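Local structure of RNA-binding protein (Sulfolobus solfataricus, 2NRQ) at residues A8-F13 and I121-S126; N21-T26 and Y105-H110; S29-L34 and K70-K75. The protein is of unknown function, belonging to an archaeal family that resembles RNA-binding proteins in structure but is unlikely to bind RNA. All coordinates share one frame; numbering follows the deposited sequence.

Interaction 1 of 3, residues A8-F13 and I121-S126; sequences AIISVF and IKCIIS
The backbone N of Ile124 donates to Ile9 O at 2.8 Å, a nearly straight bond (165° at the hydrogen) lying in the carbonyl plane; the CA-H of Cys123 turns to the same oxygen. Ile9 N returns a bond to Ile124 O, and two residues on, Ser11 N reaches Lys122 O at 2.8 Å while Lys122 N reaches Ser11 O. Ile9 with Ile124 and Ser11 with Lys122 are thus the hydrogen-bonded pairs, and their side chains share one, partly exposed face. There the Lys122 chain sets CB 3.4 Å from Ser11 O, bends at chi3 and takes its ammonium to a salt bridge with Asp118. The other face is largely apolar. Ile10 and Ile121 lie side by side with their CG2 methyls 4.1 Å apart. Val12 CG1 rests 3.6 Å from Ile121 CG1, and Ile10 CG1 is 4.3 Å from Cys123 SG. Phe68 of helix 62-73 covers Ala8, Ile10 and Cys123 from this side, and Leu106 of helix 103-109 packs on Ile121. Strand 7-14 bonds on its other side to 52-60, and 121-126 to 96-101, which makes this pair the middle of an antiparallel sheet with helices packed on one of its faces.

Interaction 2 of 3, residues N21-T26 and Y105-H110; sequences NKIVNT and YLIAEH
Ile107 sets its CG2 methyl against Thr26, where helices 20-30 and 103-109 pack almost at right angles (84°, axes of the short segments 9.6 Å apart) in this alpha+beta fold. These two residues lose the most surface to the contact, 94 and 72 Å². Ile107 CG2 lies 3.3 Å from Thr26 OG1, and the two side chains cross at about a right angle. With chi1 at 44°, Ile107 sends CG1 between its own N and carbonyl carbon and leaves CG2 to face helix 20-30. Thr26 CG2 reaches toward Leu106, 3.5 Å from Leu106 O and 3.9 Å from Leu106 CD2; Leu106 and Thr26 are both buried. Ile23 adds only a lighter touch, its CG1 4.2 Å from Ile107 CG2. The solvent side belongs to Lys22, an exposed residue that gives up 38 Å² through its aliphatic chain, which bends at chi2 and chi4 and lays CD 3.6 Å from Ile107 CB. Its ammonium makes no hydrogen bond to Ile107 O. No hydrogen bond links the two segments, and the polar end of Thr26 is satisfied within its own helix: Thr26 OG1 donates to Lys22 O at 2.7 Å, on the opposite face of that carbonyl from Thr26 N.

Interaction 3 of 3, residues S29-L34 and K70-K75; sequences SFFSPL and KIILEK
Phe30, Lys75 and Ile71 give up the most surface where the C-terminal end of helix 20-30 meets the end of helix 62-73, and a cation-pi pair forms the outer part of the contact. Lys75 runs back along the Phe30 ring in the direction opposite to that side chain: CD passes 3.7 Å from Phe30 CZ, and NZ comes to stand 4.3 Å above the ring centroid, 8° off the normal. From there NZ also makes a weak hydrogen bond of 3.4 Å to Phe30 O, giving the ammonium both a pi face and a carbonyl. Phe30 CG is anti to the backbone N (chi1 -165°), which carries the ring toward Lys75; Leu112 and His110 pack on it as well. Replacing Phe30 by an alanine is likely to leave the Lys75 ammonium without its aromatic face and open a gap among Lys75, His110 and Leu112 where the ring stood. Ile71 points at the segment beyond the helix: its CG1 meets Phe31 CD2 obliquely, and its CG2 lies 4.3 Å from Leu34 CD2, just past the cis peptide bond before Pro33. The Phe31 ring has Phe30 CD2 above one face, while its edge is turned to the buried Ile72, whose CG1 lies 3.9 Å from Phe31 CE2.

How the interactions relate
Interaction 1 lies near the centre of the chain, and interactions 2 and 3 sit about 15 and 13 Å from it, centre to centre, and about 13 Å from each other. Along the sequence they are nested: interaction 3 falls inside the loop closed by interaction 2, which falls inside that closed by interaction 1. Helix 20-30, which follows strand 7-14, serves both helical contacts. All three join over the apolar face of the sheet: Ile121 CD1 packs on Leu106 CD2, Ile10 CD1 lies 3.8 Å from Phe31 CE1, Cys123 CB 4.2 Å from Ile72 CD1, and Leu106 CD1 3.9 Å from Phe30 CE1. One continuous hydrophobic core thus ties the central strands to helices 20-30, 62-73 and 103-109.

Interaction 1 of 3, residues A8-F13 and I121-S126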
ATOM      1  N   ALA A   8       3.540  -8.373   4.384  1.00 38.27           N
ATOM      2  CA  ALA A   8       3.086  -7.145   3.736  1.00 33.25           C
ATOM      3  C   ALA A   8       2.740  -6.076   4.782  1.00 31.06           C
ATOM      4  O   ALA A   8       2.214  -6.376   5.855  1.00 30.46           O
ATOM      5  CB  ALA A   8       1.880  -7.431   2.860  1.00 31.74           C
ATOM      6  N   ILE A   9       3.030  -4.822   4.464  1.00 29.19           N
ATOM      7  CA  ILE A   9       2.753  -3.739   5.388  1.00 27.69           C
ATOM      8  C   ILE A   9       2.174  -2.512   4.720  1.00 27.47           C
ATOM      9  O   ILE A   9       2.594  -2.125   3.636  1.00 27.82           O
ATOM     10  CB  ILE A   9       4.029  -3.311   6.129  1.00 27.37           C
ATOM     11  CG1 ILE A   9       4.436  -4.401   7.119  1.00 28.28           C
ATOM     12  CG2 ILE A   9       3.806  -1.994   6.852  1.00 26.84           C
ATOM     13  CD1 ILE A   9       5.714  -4.100   7.855  1.00 28.33           C
ATOM     14  N   ILE A  10       1.189  -1.911   5.377  1.00 26.07           N
ATOM     15  CA  ILE A  10       0.588  -0.681   4.886  1.00 25.61           C
ATOM     16  C   ILE A  10       1.041   0.388   5.876  1.00 24.75           C
ATOM     17  O   ILE A  10       1.021   0.160   7.080  1.00 24.84           O
ATOM     18  CB  ILE A  10      -0.942  -0.753   4.892  1.00 26.09           C
ATOM     19  CG1 ILE A  10      -1.407  -1.777   3.863  1.00 23.96           C
ATOM     20  CG2 ILE A  10      -1.531   0.629   4.611  1.00 25.21           C
ATOM     21  CD1 ILE A  10      -2.897  -1.861   3.735  1.00 24.34           C
ATOM     22  N   SER A  11       1.471   1.541   5.376  1.00 24.77           N
ATOM     23  CA  SER A  11       1.930   2.611   6.243  1.00 24.89           C
ATOM     24  C   SER A  11       1.550   3.964   5.692  1.00 26.80           C
ATOM     25  O   SER A  11       1.827   4.276   4.535  1.00 29.43           O
ATOM     26  CB  SER A  11       3.453   2.541   6.412  1.00 26.49           C
ATOM     27  OG  SER A  11       3.950   3.604   7.232  1.00 28.01           O
ATOM     28  N   VAL A  12       0.917   4.778   6.526  1.00 26.57           N
ATOM     29  CA  VAL A  12       0.521   6.115   6.111  1.00 25.24           C
ATOM     30  C   VAL A  12       0.710   7.102   7.245  1.00 26.48           C
ATOM     31  O   VAL A  12       0.490   6.764   8.401  1.00 26.08           O
ATOM     32  CB  VAL A  12      -0.967   6.199   5.698  1.00 23.93           C
ATOM     33  CG1 VAL A  12      -1.075   6.796   4.309  1.00 24.20           C
ATOM     34  CG2 VAL A  12      -1.629   4.847   5.782  1.00 23.04           C
ATOM     35  N   PHE A  13       1.126   8.316   6.902  1.00 27.43           N
ATOM     36  CA  PHE A  13       1.294   9.380   7.870  1.00 28.82           C
ATOM     37  C   PHE A  13       0.096  10.279   7.626  1.00 29.50           C
ATOM     38  O   PHE A  13      -0.090  10.764   6.525  1.00 31.23           O
ATOM     39  CB  PHE A  13       2.566  10.183   7.599  1.00 30.86           C
ATOM     40  CG  PHE A  13       3.830   9.385   7.697  1.00 35.21           C
ATOM     41  CD1 PHE A  13       4.169   8.729   8.880  1.00 35.35           C
ATOM     42  CD2 PHE A  13       4.697   9.288   6.602  1.00 37.93           C
ATOM     43  CE1 PHE A  13       5.350   7.984   8.974  1.00 35.18           C
ATOM     44  CE2 PHE A  13       5.888   8.542   6.684  1.00 36.65           C
ATOM     45  CZ  PHE A  13       6.211   7.889   7.876  1.00 34.84           C
ATOM     46  N   ILE A 121       0.031   6.374   0.627  1.00 27.19           N
ATOM     47  CA  ILE A 121      -0.386   5.169   1.340  1.00 27.36           C
ATOM     48  C   ILE A 121       0.652   4.168   0.859  1.00 26.72           C
ATOM     49  O   ILE A 121       0.595   3.704  -0.274  1.00 26.82           O
ATOM     50  CB  ILE A 121      -1.772   4.670   0.905  1.00 27.76           C
ATOM     51  CG1 ILE A 121      -2.851   5.653   1.366  1.00 27.75           C
ATOM     52  CG2 ILE A 121      -2.021   3.284   1.490  1.00 28.25           C
ATOM     53  CD1 ILE A 121      -4.235   5.331   0.837  1.00 27.78           C
ATOM     54  N   LYS A 122       1.605   3.844   1.718  1.00 25.81           N
ATOM     55  CA  LYS A 122       2.688   2.953   1.338  1.00 26.03           C
ATOM     56  C   LYS A 122       2.433   1.463   1.571  1.00 27.12           C
ATOM     57  O   LYS A 122       2.079   1.041   2.674  1.00 28.12           O
ATOM     58  CB  LYS A 122       3.952   3.391   2.075  1.00 25.00           C
ATOM     59  CG  LYS A 122       5.231   2.892   1.467  1.00 26.86           C
ATOM     60  CD  LYS A 122       6.418   3.386   2.255  1.00 29.88           C
ATOM     61  CE  LYS A 122       6.527   4.894   2.194  1.00 33.37           C
ATOM     62  NZ  LYS A 122       7.553   5.414   3.142  1.00 35.77           N
ATOM     63  N   CYS A 123       2.615   0.667   0.524  1.00 25.55           N
ATOM     64  CA  CYS A 123       2.429  -0.771   0.629  1.00 25.67           C
ATOM     65  C   CYS A 123       3.750  -1.463   0.352  1.00 26.78           C
ATOM     66  O   CYS A 123       4.239  -1.451  -0.765  1.00 27.83           O
ATOM     67  CB  CYS A 123       1.385  -1.237  -0.366  1.00 25.84           C
ATOM     68  SG  CYS A 123      -0.229  -0.508  -0.094  1.00 25.83           S
ATOM     69  N   ILE A 124       4.320  -2.071   1.382  1.00 28.52           N
ATOM     70  CA  ILE A 124       5.602  -2.753   1.267  1.00 29.09           C
ATOM     71  C   ILE A 124       5.450  -4.259   1.314  1.00 30.87           C
ATOM     72  O   ILE A 124       5.029  -4.802   2.326  1.00 30.50           O
ATOM     73  CB  ILE A 124       6.548  -2.333   2.409  1.00 29.13           C
ATOM     74  CG1 ILE A 124       6.737  -0.812   2.382  1.00 29.47           C
ATOM     75  CG2 ILE A 124       7.891  -3.061   2.287  1.00 27.20           C
ATOM     76  CD1 ILE A 124       7.393  -0.256   3.608  1.00 28.34           C
ATOM     77  N   ILE A 125       5.812  -4.922   0.217  1.00 33.03           N
ATOM     78  CA  ILE A 125       5.741  -6.374   0.124  1.00 34.91           C
ATOM     79  C   ILE A 125       7.137  -6.990   0.234  1.00 37.53           C
ATOM     80  O   ILE A 125       8.099  -6.475  -0.329  1.00 36.85           O
ATOM     81  CB  ILE A 125       5.113  -6.826  -1.210  1.00 34.75           C
ATOM     82  CG1 ILE A 125       3.647  -6.399  -1.280  1.00 35.40           C
ATOM     83  CG2 ILE A 125       5.204  -8.331  -1.342  1.00 35.54           C
ATOM     84  CD1 ILE A 125       3.460  -4.936  -1.489  1.00 35.91           C
ATOM     85  N   SER A 126       7.241  -8.093   0.966  1.00 40.92           N
ATOM     86  CA  SER A 126       8.520  -8.764   1.132  1.00 44.50           C
ATOM     87  C   SER A 126       8.474 -10.124   0.447  1.00 47.02           C
ATOM     88  O   SER A 126       7.595 -10.941   0.712  1.00 48.39           O
ATOM     89  CB  SER A 126       8.825  -8.937   2.612  1.00 44.72           C
ATOM     90  OG  SER A 126       8.438  -7.775   3.319  1.00 47.84           O
TER

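Interaction 2 of 3, residues N21-T26 and Y105-H110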
ATOM      1  N   ASN A  21     -10.425   9.732   9.845  1.00 37.73           N
ATOM      2  CA  ASN A  21     -11.435   8.675   9.787  1.00 38.95           C
ATOM      3  C   ASN A  21     -11.749   8.266   8.353  1.00 38.28           C
ATOM      4  O   ASN A  21     -11.840   7.076   8.027  1.00 37.16           O
ATOM      5  CB  ASN A  21     -12.708   9.135  10.488  1.00 40.62           C
ATOM      6  CG  ASN A  21     -12.488   9.403  11.961  1.00 43.00           C
ATOM      7  OD1 ASN A  21     -12.017   8.531  12.693  1.00 42.94           O
ATOM      8  ND2 ASN A  21     -12.826  10.617  12.405  1.00 44.94           N
ATOM      9  N   LYS A  22     -11.908   9.272   7.505  1.00 36.99           N
ATOM     10  CA  LYS A  22     -12.200   9.069   6.100  1.00 36.76           C
ATOM     11  C   LYS A  22     -11.149   8.131   5.498  1.00 35.11           C
ATOM     12  O   LYS A  22     -11.486   7.191   4.781  1.00 35.20           O
ATOM     13  CB  LYS A  22     -12.190  10.431   5.393  1.00 40.09           C
ATOM     14  CG  LYS A  22     -12.850  10.468   4.029  1.00 42.82           C
ATOM     15  CD  LYS A  22     -12.095   9.627   3.025  1.00 48.04           C
ATOM     16  CE  LYS A  22     -12.894   9.511   1.752  1.00 52.35           C
ATOM     17  NZ  LYS A  22     -14.297   9.079   2.060  1.00 56.34           N
ATOM     18  N   ILE A  23      -9.876   8.386   5.795  1.00 33.31           N
ATOM     19  CA  ILE A  23      -8.784   7.555   5.282  1.00 32.31           C
ATOM     20  C   ILE A  23      -8.824   6.118   5.830  1.00 31.31           C
ATOM     21  O   ILE A  23      -8.694   5.144   5.079  1.00 31.47           O
ATOM     22  CB  ILE A  23      -7.414   8.178   5.625  1.00 32.82           C
ATOM     23  CG1 ILE A  23      -7.326   9.587   5.051  1.00 33.32           C
ATOM     24  CG2 ILE A  23      -6.286   7.329   5.057  1.00 33.19           C
ATOM     25  CD1 ILE A  23      -6.086  10.366   5.502  1.00 31.56           C
ATOM     26  N   VAL A  24      -9.005   5.999   7.143  1.00 30.81           N
ATOM     27  CA  VAL A  24      -9.065   4.699   7.811  1.00 28.42           C
ATOM     28  C   VAL A  24     -10.151   3.842   7.200  1.00 26.53           C
ATOM     29  O   VAL A  24      -9.901   2.703   6.799  1.00 23.28           O
ATOM     30  CB  VAL A  24      -9.382   4.846   9.334  1.00 29.20           C
ATOM     31  CG1 VAL A  24      -9.528   3.464   9.980  1.00 26.65           C
ATOM     32  CG2 VAL A  24      -8.279   5.633  10.023  1.00 27.64           C
ATOM     33  N   ASN A  25     -11.360   4.399   7.139  1.00 26.58           N
ATOM     34  CA  ASN A  25     -12.487   3.667   6.584  1.00 27.93           C
ATOM     35  C   ASN A  25     -12.200   3.277   5.158  1.00 28.87           C
ATOM     36  O   ASN A  25     -12.414   2.120   4.771  1.00 30.38           O
ATOM     37  CB  ASN A  25     -13.761   4.494   6.630  1.00 28.30           C
ATOM     38  CG  ASN A  25     -14.135   4.905   8.034  1.00 30.58           C
ATOM     39  OD1 ASN A  25     -13.904   4.160   8.994  1.00 31.26           O
ATOM     40  ND2 ASN A  25     -14.733   6.091   8.167  1.00 30.37           N
ATOM     41  N   THR A  26     -11.703   4.236   4.378  1.00 28.41           N
ATOM     42  CA  THR A  26     -11.385   3.955   2.989  1.00 29.19           C
ATOM     43  C   THR A  26     -10.434   2.771   2.912  1.00 29.06           C
ATOM     44  O   THR A  26     -10.707   1.793   2.210  1.00 31.36           O
ATOM     45  CB  THR A  26     -10.734   5.166   2.280  1.00 31.10           C
ATOM     46  OG1 THR A  26     -11.669   6.246   2.215  1.00 32.44           O
ATOM     47  CG2 THR A  26     -10.323   4.796   0.858  1.00 30.63           C
ATOM     48  N   TYR A 105      -6.375   9.963  -4.622  1.00 42.51           N
ATOM     49  CA  TYR A 105      -7.045   9.039  -5.520  1.00 42.94           C
ATOM     50  C   TYR A 105      -7.793   7.882  -4.870  1.00 43.86           C
ATOM     51  O   TYR A 105      -8.848   7.468  -5.363  1.00 43.51           O
ATOM     52  CB  TYR A 105      -6.040   8.471  -6.515  1.00 44.17           C
ATOM     53  CG  TYR A 105      -5.806   9.368  -7.699  1.00 45.91           C
ATOM     54  CD1 TYR A 105      -6.799   9.558  -8.654  1.00 46.50           C
ATOM     55  CD2 TYR A 105      -4.598  10.034  -7.862  1.00 46.43           C
ATOM     56  CE1 TYR A 105      -6.595  10.382  -9.740  1.00 47.39           C
ATOM     57  CE2 TYR A 105      -4.385  10.863  -8.942  1.00 47.76           C
ATOM     58  CZ  TYR A 105      -5.386  11.034  -9.881  1.00 48.94           C
ATOM     59  OH  TYR A 105      -5.166  11.850 -10.968  1.00 51.40           O
ATOM     60  N   LEU A 106      -7.262   7.350  -3.774  1.00 44.08           N
ATOM     61  CA  LEU A 106      -7.915   6.221  -3.122  1.00 43.12           C
ATOM     62  C   LEU A 106      -9.151   6.633  -2.326  1.00 44.10           C
ATOM     63  O   LEU A 106     -10.189   5.985  -2.406  1.00 43.74           O
ATOM     64  CB  LEU A 106      -6.941   5.487  -2.199  1.00 40.94           C
ATOM     65  CG  LEU A 106      -7.398   4.060  -1.887  1.00 40.24           C
ATOM     66  CD1 LEU A 106      -6.920   3.139  -3.000  1.00 38.69           C
ATOM     67  CD2 LEU A 106      -6.847   3.592  -0.555  1.00 38.18           C
ATOM     68  N   ILE A 107      -9.043   7.714  -1.563  1.00 45.34           N
ATOM     69  CA  ILE A 107     -10.169   8.169  -0.761  1.00 48.60           C
ATOM     70  C   ILE A 107     -11.231   8.907  -1.575  1.00 49.34           C
ATOM     71  O   ILE A 107     -12.402   8.959  -1.189  1.00 49.31           O
ATOM     72  CB  ILE A 107      -9.693   9.077   0.398  1.00 49.82           C
ATOM     73  CG1 ILE A 107      -8.647  10.064  -0.110  1.00 50.80           C
ATOM     74  CG2 ILE A 107      -9.123   8.229   1.520  1.00 51.80           C
ATOM     75  CD1 ILE A 107      -8.021  10.914   0.964  1.00 51.44           C
ATOM     76  N   ALA A 108     -10.826   9.469  -2.707  1.00 49.64           N
ATOM     77  CA  ALA A 108     -11.758  10.202  -3.543  1.00 49.43           C
ATOM     78  C   ALA A 108     -12.338   9.379  -4.689  1.00 50.45           C
ATOM     79  O   ALA A 108     -13.452   9.655  -5.137  1.00 52.01           O
ATOM     80  CB  ALA A 108     -11.093  11.448  -4.080  1.00 47.97           C
ATOM     81  N   GLU A 109     -11.611   8.365  -5.157  1.00 51.32           N
ATOM     82  CA  GLU A 109     -12.097   7.538  -6.264  1.00 51.77           C
ATOM     83  C   GLU A 109     -11.805   6.050  -6.143  1.00 51.86           C
ATOM     84  O   GLU A 109     -11.882   5.332  -7.133  1.00 52.95           O
ATOM     85  CB  GLU A 109     -11.510   8.033  -7.587  1.00 52.87           C
ATOM     86  CG  GLU A 109     -11.918   9.445  -7.954  1.00 55.04           C
ATOM     87  CD  GLU A 109     -11.126   9.994  -9.118  1.00 57.57           C
ATOM     88  OE1 GLU A 109     -11.207   9.414 -10.227  1.00 58.95           O
ATOM     89  OE2 GLU A 109     -10.421  11.008  -8.918  1.00 58.81           O
ATOM     90  N   HIS A 110     -11.472   5.581  -4.946  1.00 51.87           N
ATOM     91  CA  HIS A 110     -11.163   4.166  -4.753  1.00 51.60           C
ATOM     92  C   HIS A 110     -10.257   3.684  -5.877  1.00 49.56           C
ATOM     93  O   HIS A 110     -10.494   2.631  -6.461  1.00 49.19           O
ATOM     94  CB  HIS A 110     -12.444   3.327  -4.750  1.00 54.73           C
ATOM     95  CG  HIS A 110     -13.339   3.587  -3.580  1.00 59.36           C
ATOM     96  ND1 HIS A 110     -13.749   4.855  -3.222  1.00 61.50           N
ATOM     97  CD2 HIS A 110     -13.922   2.742  -2.697  1.00 61.20           C
ATOM     98  CE1 HIS A 110     -14.546   4.779  -2.171  1.00 61.64           C
ATOM     99  NE2 HIS A 110     -14.667   3.506  -1.833  1.00 61.86           N
TER

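Interaction 3 of 3, residues S29-L34 and K70-K75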
ATOM      1  N   SER A  29     -11.836  -0.558   4.193  1.00 33.21           N
ATOM      2  CA  SER A  29     -12.862  -1.058   3.294  1.00 34.55           C
ATOM      3  C   SER A  29     -12.229  -1.575   2.002  1.00 35.03           C
ATOM      4  O   SER A  29     -12.430  -2.722   1.593  1.00 35.94           O
ATOM      5  CB  SER A  29     -13.844   0.045   2.954  1.00 35.09           C
ATOM      6  OG  SER A  29     -14.637  -0.368   1.865  1.00 40.16           O
ATOM      7  N   PHE A  30     -11.450  -0.715   1.364  1.00 35.12           N
ATOM      8  CA  PHE A  30     -10.787  -1.070   0.126  1.00 34.05           C
ATOM      9  C   PHE A  30     -10.069  -2.418   0.208  1.00 33.29           C
ATOM     10  O   PHE A  30     -10.003  -3.149  -0.770  1.00 34.19           O
ATOM     11  CB  PHE A  30      -9.782   0.017  -0.244  1.00 35.02           C
ATOM     12  CG  PHE A  30      -9.300  -0.070  -1.661  1.00 36.63           C
ATOM     13  CD1 PHE A  30     -10.009   0.554  -2.690  1.00 36.11           C
ATOM     14  CD2 PHE A  30      -8.146  -0.788  -1.975  1.00 37.10           C
ATOM     15  CE1 PHE A  30      -9.575   0.466  -4.011  1.00 36.24           C
ATOM     16  CE2 PHE A  30      -7.703  -0.882  -3.291  1.00 37.42           C
ATOM     17  CZ  PHE A  30      -8.420  -0.254  -4.312  1.00 36.26           C
ATOM     18  N   PHE A  31      -9.514  -2.742   1.367  1.00 32.80           N
ATOM     19  CA  PHE A  31      -8.795  -4.002   1.525  1.00 33.38           C
ATOM     20  C   PHE A  31      -9.598  -5.016   2.305  1.00 33.77           C
ATOM     21  O   PHE A  31      -9.066  -6.021   2.785  1.00 29.64           O
ATOM     22  CB  PHE A  31      -7.459  -3.774   2.222  1.00 32.21           C
ATOM     23  CG  PHE A  31      -6.468  -3.038   1.382  1.00 33.51           C
ATOM     24  CD1 PHE A  31      -6.190  -1.697   1.623  1.00 32.49           C
ATOM     25  CD2 PHE A  31      -5.817  -3.686   0.334  1.00 31.89           C
ATOM     26  CE1 PHE A  31      -5.276  -1.012   0.838  1.00 32.06           C
ATOM     27  CE2 PHE A  31      -4.909  -3.014  -0.454  1.00 31.24           C
ATOM     28  CZ  PHE A  31      -4.634  -1.671  -0.202  1.00 31.59           C
ATOM     29  N   SER A  32     -10.887  -4.732   2.427  1.00 36.03           N
ATOM     30  CA  SER A  32     -11.795  -5.602   3.145  1.00 40.71           C
ATOM     31  C   SER A  32     -12.113  -6.822   2.292  1.00 41.85           C
ATOM     32  O   SER A  32     -12.241  -6.723   1.066  1.00 43.27           O
ATOM     33  CB  SER A  32     -13.073  -4.837   3.493  1.00 42.23           C
ATOM     34  OG  SER A  32     -14.191  -5.703   3.562  1.00 48.27           O
ATOM     35  N   PRO A  33     -12.261  -7.992   2.935  1.00 41.68           N
ATOM     36  CA  PRO A  33     -12.136  -8.149   4.385  1.00 39.77           C
ATOM     37  C   PRO A  33     -10.799  -8.707   4.855  1.00 39.03           C
ATOM     38  O   PRO A  33     -10.631  -9.004   6.039  1.00 40.20           O
ATOM     39  CB  PRO A  33     -13.285  -9.087   4.706  1.00 40.95           C
ATOM     40  CG  PRO A  33     -13.203 -10.054   3.565  1.00 42.38           C
ATOM     41  CD  PRO A  33     -12.916  -9.174   2.342  1.00 41.73           C
ATOM     42  N   LEU A  34      -9.843  -8.855   3.944  1.00 37.90           N
ATOM     43  CA  LEU A  34      -8.546  -9.392   4.339  1.00 36.11           C
ATOM     44  C   LEU A  34      -7.921  -8.584   5.467  1.00 36.37           C
ATOM     45  O   LEU A  34      -7.457  -9.151   6.462  1.00 36.68           O
ATOM     46  CB  LEU A  34      -7.573  -9.422   3.162  1.00 34.10           C
ATOM     47  CG  LEU A  34      -6.209 -10.019   3.544  1.00 34.02           C
ATOM     48  CD1 LEU A  34      -6.350 -11.519   3.714  1.00 33.47           C
ATOM     49  CD2 LEU A  34      -5.159  -9.705   2.487  1.00 32.84           C
ATOM     50  N   LYS A  70      -1.962  -9.946  -3.961  1.00 45.31           N
ATOM     51  CA  LYS A  70      -2.956 -10.408  -4.912  1.00 46.57           C
ATOM     52  C   LYS A  70      -4.102  -9.410  -5.026  1.00 46.20           C
ATOM     53  O   LYS A  70      -4.448  -8.984  -6.121  1.00 46.79           O
ATOM     54  CB  LYS A  70      -3.481 -11.775  -4.468  1.00 48.43           C
ATOM     55  CG  LYS A  70      -3.942 -12.685  -5.592  1.00 50.75           C
ATOM     56  CD  LYS A  70      -3.182 -14.016  -5.579  1.00 53.94           C
ATOM     57  CE  LYS A  70      -1.680 -13.820  -5.856  1.00 56.03           C
ATOM     58  NZ  LYS A  70      -0.938 -15.095  -6.158  1.00 56.43           N
ATOM     59  N   ILE A  71      -4.684  -9.021  -3.896  1.00 46.51           N
ATOM     60  CA  ILE A  71      -5.795  -8.081  -3.941  1.00 47.28           C
ATOM     61  C   ILE A  71      -5.394  -6.730  -4.529  1.00 47.03           C
ATOM     62  O   ILE A  71      -6.212  -6.068  -5.160  1.00 48.13           O
ATOM     63  CB  ILE A  71      -6.462  -7.915  -2.538  1.00 47.47           C
ATOM     64  CG1 ILE A  71      -7.221  -6.590  -2.453  1.00 46.89           C
ATOM     65  CG2 ILE A  71      -5.442  -8.040  -1.455  1.00 50.63           C
ATOM     66  CD1 ILE A  71      -8.457  -6.543  -3.306  1.00 47.17           C
ATOM     67  N   ILE A  72      -4.142  -6.321  -4.343  1.00 47.06           N
ATOM     68  CA  ILE A  72      -3.673  -5.056  -4.916  1.00 46.79           C
ATOM     69  C   ILE A  72      -3.622  -5.218  -6.440  1.00 47.31           C
ATOM     70  O   ILE A  72      -3.988  -4.316  -7.200  1.00 45.80           O
ATOM     71  CB  ILE A  72      -2.250  -4.697  -4.431  1.00 45.65           C
ATOM     72  CG1 ILE A  72      -2.271  -4.326  -2.949  1.00 44.38           C
ATOM     73  CG2 ILE A  72      -1.703  -3.543  -5.243  1.00 45.22           C
ATOM     74  CD1 ILE A  72      -0.902  -4.058  -2.380  1.00 41.89           C
ATOM     75  N   LEU A  73      -3.158  -6.387  -6.869  1.00 47.98           N
ATOM     76  CA  LEU A  73      -3.047  -6.711  -8.283  1.00 49.15           C
ATOM     77  C   LEU A  73      -4.398  -6.790  -8.963  1.00 49.95           C
ATOM     78  O   LEU A  73      -4.521  -6.469 -10.135  1.00 51.05           O
ATOM     79  CB  LEU A  73      -2.323  -8.047  -8.463  1.00 48.72           C
ATOM     80  CG  LEU A  73      -0.819  -8.042  -8.199  1.00 49.79           C
ATOM     81  CD1 LEU A  73      -0.277  -9.452  -8.341  1.00 49.16           C
ATOM     82  CD2 LEU A  73      -0.133  -7.097  -9.180  1.00 48.50           C
ATOM     83  N   GLU A  74      -5.411  -7.219  -8.224  1.00 50.83           N
ATOM     84  CA  GLU A  74      -6.749  -7.362  -8.780  1.00 51.66           C
ATOM     85  C   GLU A  74      -7.531  -6.069  -8.717  1.00 52.04           C
ATOM     86  O   GLU A  74      -8.665  -6.008  -9.183  1.00 54.65           O
ATOM     87  CB  GLU A  74      -7.502  -8.450  -8.020  1.00 52.36           C
ATOM     88  CG  GLU A  74      -6.633  -9.668  -7.757  1.00 56.49           C
ATOM     89  CD  GLU A  74      -7.254 -10.640  -6.780  1.00 58.97           C
ATOM     90  OE1 GLU A  74      -7.877 -10.181  -5.793  1.00 60.68           O
ATOM     91  OE2 GLU A  74      -7.103 -11.864  -6.992  1.00 59.90           O
ATOM     92  N   LYS A  75      -6.929  -5.033  -8.145  1.00 50.90           N
ATOM     93  CA  LYS A  75      -7.606  -3.753  -8.018  1.00 48.67           C
ATOM     94  C   LYS A  75      -6.934  -2.668  -8.832  1.00 48.04           C
ATOM     95  O   LYS A  75      -7.595  -1.763  -9.335  1.00 47.90           O
ATOM     96  CB  LYS A  75      -7.637  -3.324  -6.558  1.00 49.07           C
ATOM     97  CG  LYS A  75      -8.507  -4.182  -5.663  1.00 48.62           C
ATOM     98  CD  LYS A  75      -9.822  -3.502  -5.348  1.00 46.76           C
ATOM     99  CE  LYS A  75     -10.467  -4.136  -4.134  1.00 46.64           C
ATOM    100  NZ  LYS A  75     -11.662  -3.376  -3.685  1.00 49.07           N
TER